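Local atomic coordinates of amino acid ABC transporter, periplasmic amino acid-binding protein (PDB entry 4Z9N), a protein that probably captures amino acids or small peptides such as glutathione, which it binds, in the periplasm for an ABC importer. Residues 290-298 / 307-315. Numbering follows the deposited sequence.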
# COMPACT_ATOMS: atom_id res chain seq x y z
N GLY D 290 -3.32 -4.40 21.29
CA GLY D 290 -2.58 -3.15 21.27
C GLY D 290 -2.40 -2.63 19.85
O GLY D 290 -2.94 -3.21 18.91
N ASN D 291 -1.65 -1.54 19.68
CA ASN D 291 -1.48 -0.98 18.33
C ASN D 291 -0.34 -1.66 17.56
O ASN D 291 0.33 -2.56 18.09
CB ASN D 291 -1.28 0.55 18.37
CG ASN D 291 0.05 0.98 18.99
OD1 ASN D 291 1.12 0.43 18.71
ND2 ASN D 291 -0.01 2.03 19.82
N TYR D 292 -0.11 -1.23 16.32
CA TYR D 292 0.91 -1.84 15.47
C TYR D 292 2.29 -1.86 16.15
O TYR D 292 3.00 -2.86 16.09
CB TYR D 292 1.03 -1.09 14.14
CG TYR D 292 2.05 -1.70 13.22
CD1 TYR D 292 1.70 -2.74 12.36
CD2 TYR D 292 3.36 -1.24 13.19
CE1 TYR D 292 2.63 -3.31 11.50
CE2 TYR D 292 4.30 -1.82 12.34
CZ TYR D 292 3.93 -2.84 11.50
OH TYR D 292 4.87 -3.39 10.65
N GLY D 293 2.67 -0.75 16.77
CA GLY D 293 3.98 -0.65 17.38
C GLY D 293 4.12 -1.59 18.55
O GLY D 293 5.19 -2.16 18.81
N GLU D 294 3.02 -1.76 19.29
CA GLU D 294 3.02 -2.66 20.42
C GLU D 294 3.16 -4.12 19.96
O GLU D 294 3.87 -4.89 20.61
CB GLU D 294 1.75 -2.48 21.24
CG GLU D 294 1.62 -1.09 21.86
CD GLU D 294 0.47 -1.02 22.83
OE1 GLU D 294 0.69 -1.30 24.04
OE2 GLU D 294 -0.65 -0.71 22.38
N ILE D 295 2.52 -4.47 18.84
CA ILE D 295 2.65 -5.81 18.28
C ILE D 295 4.08 -6.02 17.82
O ILE D 295 4.67 -7.08 18.05
CB ILE D 295 1.66 -6.02 17.11
CG1 ILE D 295 0.22 -5.98 17.62
CG2 ILE D 295 1.93 -7.34 16.39
CD1 ILE D 295 -0.81 -5.94 16.49
N PHE D 296 4.65 -5.01 17.17
CA PHE D 296 6.02 -5.08 16.68
C PHE D 296 6.99 -5.29 17.83
O PHE D 296 7.79 -6.22 17.83
CB PHE D 296 6.39 -3.79 15.90
CG PHE D 296 7.66 -3.90 15.11
CD1 PHE D 296 8.90 -3.83 15.74
CD2 PHE D 296 7.63 -4.06 13.73
CE1 PHE D 296 10.07 -3.93 15.02
CE2 PHE D 296 8.80 -4.16 13.00
CZ PHE D 296 10.02 -4.10 13.65
N GLU D 297 6.91 -4.43 18.84
CA GLU D 297 7.90 -4.46 19.91
C GLU D 297 7.89 -5.74 20.75
O GLU D 297 8.96 -6.25 21.10
CB GLU D 297 7.70 -3.24 20.81
CG GLU D 297 8.23 -1.97 20.16
CD GLU D 297 9.71 -2.10 19.80
OE1 GLU D 297 10.48 -2.57 20.66
OE2 GLU D 297 10.10 -1.74 18.67
N ARG D 298 6.72 -6.26 21.09
CA ARG D 298 6.65 -7.40 21.99
C ARG D 298 7.10 -8.69 21.29
O ARG D 298 7.51 -9.64 21.95
CB ARG D 298 5.23 -7.57 22.54
CG ARG D 298 4.26 -8.31 21.61
CD ARG D 298 2.96 -8.67 22.32
NE ARG D 298 2.27 -7.47 22.77
CZ ARG D 298 1.20 -6.94 22.18
NH1 ARG D 298 0.66 -7.53 21.12
NH2 ARG D 298 0.65 -5.84 22.68
N LYS D 307 15.14 -8.26 18.54
CA LYS D 307 15.72 -6.91 18.53
C LYS D 307 15.85 -6.30 17.13
O LYS D 307 16.85 -5.66 16.81
CB LYS D 307 17.11 -6.91 19.19
CG LYS D 307 17.20 -7.63 20.53
CD LYS D 307 16.49 -6.89 21.63
CE LYS D 307 16.81 -7.52 22.99
NZ LYS D 307 15.72 -7.28 23.97
N ILE D 308 14.83 -6.51 16.29
CA ILE D 308 14.78 -5.90 14.96
C ILE D 308 14.38 -4.42 15.04
O ILE D 308 13.43 -4.07 15.73
CB ILE D 308 13.82 -6.67 14.06
CG1 ILE D 308 14.26 -8.14 13.95
CG2 ILE D 308 13.67 -5.97 12.71
CD1 ILE D 308 13.34 -8.99 13.03
N ALA D 309 15.11 -3.55 14.34
CA ALA D 309 14.75 -2.13 14.34
C ALA D 309 13.54 -1.92 13.43
O ALA D 309 13.34 -2.70 12.49
CB ALA D 309 15.91 -1.28 13.87
N ARG D 310 12.74 -0.90 13.72
CA ARG D 310 11.54 -0.63 12.91
C ARG D 310 11.88 -0.51 11.42
O ARG D 310 11.25 -1.15 10.57
CB ARG D 310 10.82 0.64 13.39
CG ARG D 310 10.03 0.48 14.71
CD ARG D 310 8.83 -0.47 14.60
NE ARG D 310 7.73 0.09 13.82
CZ ARG D 310 6.72 0.80 14.32
NH1 ARG D 310 6.65 1.05 15.64
NH2 ARG D 310 5.78 1.27 13.52
N GLY D 311 12.89 0.29 11.11
CA GLY D 311 13.35 0.44 9.74
C GLY D 311 12.24 0.78 8.77
O GLY D 311 11.55 1.78 8.93
N LEU D 312 12.05 -0.07 7.76
CA LEU D 312 11.00 0.17 6.77
C LEU D 312 9.63 0.12 7.40
O LEU D 312 8.67 0.64 6.83
CB LEU D 312 11.07 -0.86 5.64
CG LEU D 312 12.32 -0.86 4.79
CD1 LEU D 312 12.23 -2.01 3.76
CD2 LEU D 312 12.46 0.49 4.10
N ASN D 313 9.52 -0.54 8.55
CA ASN D 313 8.22 -0.72 9.16
C ASN D 313 7.95 0.31 10.25
O ASN D 313 6.98 0.19 11.00
CB ASN D 313 8.09 -2.14 9.69
CG ASN D 313 8.16 -3.14 8.56
OD1 ASN D 313 7.25 -3.17 7.72
ND2 ASN D 313 9.26 -3.87 8.47
N ALA D 314 8.79 1.34 10.30
CA ALA D 314 8.45 2.51 11.08
C ALA D 314 7.25 3.19 10.42
O ALA D 314 6.98 2.99 9.24
CB ALA D 314 9.63 3.49 11.20
N GLN D 315 6.54 3.98 11.21
CA GLN D 315 5.49 4.85 10.68
C GLN D 315 6.01 5.73 9.55
O GLN D 315 7.17 6.14 9.55
CB GLN D 315 4.93 5.72 11.81
CG GLN D 315 3.98 5.00 12.78
CD GLN D 315 2.60 4.74 12.20
OE1 GLN D 315 2.14 5.48 11.32
NE2 GLN D 315 1.92 3.72 12.71
O HOH W 1 8.31 0.43 17.92
O HOH W 2 12.53 -1.82 17.49
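R310 lays its CD methylene over one face of the F296 ring, a CH-pi contact with R310 CD 3.5 Å from the ring centroid. Arginine suits the place because its aliphatic part packs on this flat apolar face while its guanidinium continues to polar partners. Bends at chi2 and chi3 fold the chain back, and R310 grips N313 O side-on: NH2 meets it in the carbonyl plane on a lone pair, NE from above that plane. R310 NH2 also lies at the edge of the Y292 ring, 3.5 Å from Y292 CD2, and R310 NH1 forms a salt bridge with E239.

G293 leaves room for that end: its CA is 3.6 Å from R310 NH1. E297 has two oxygens to share: OE2 takes two waters, leading to R310 NH1 and I308 O, while OE1 hydrogen-bonds S302 OG.

Y292 adds to its ring a hydroxyl that passes N313 CB and hydrogen-bonds N107 O. A capping box starts the helix, E294 N donating to N291 OD1 and N291 N to E294 OE2. Helix 292-299 thus packs on the loop following it, F296 and N313 also touching Y108 of strand 101-117, in a family 3 periplasmic binding fold.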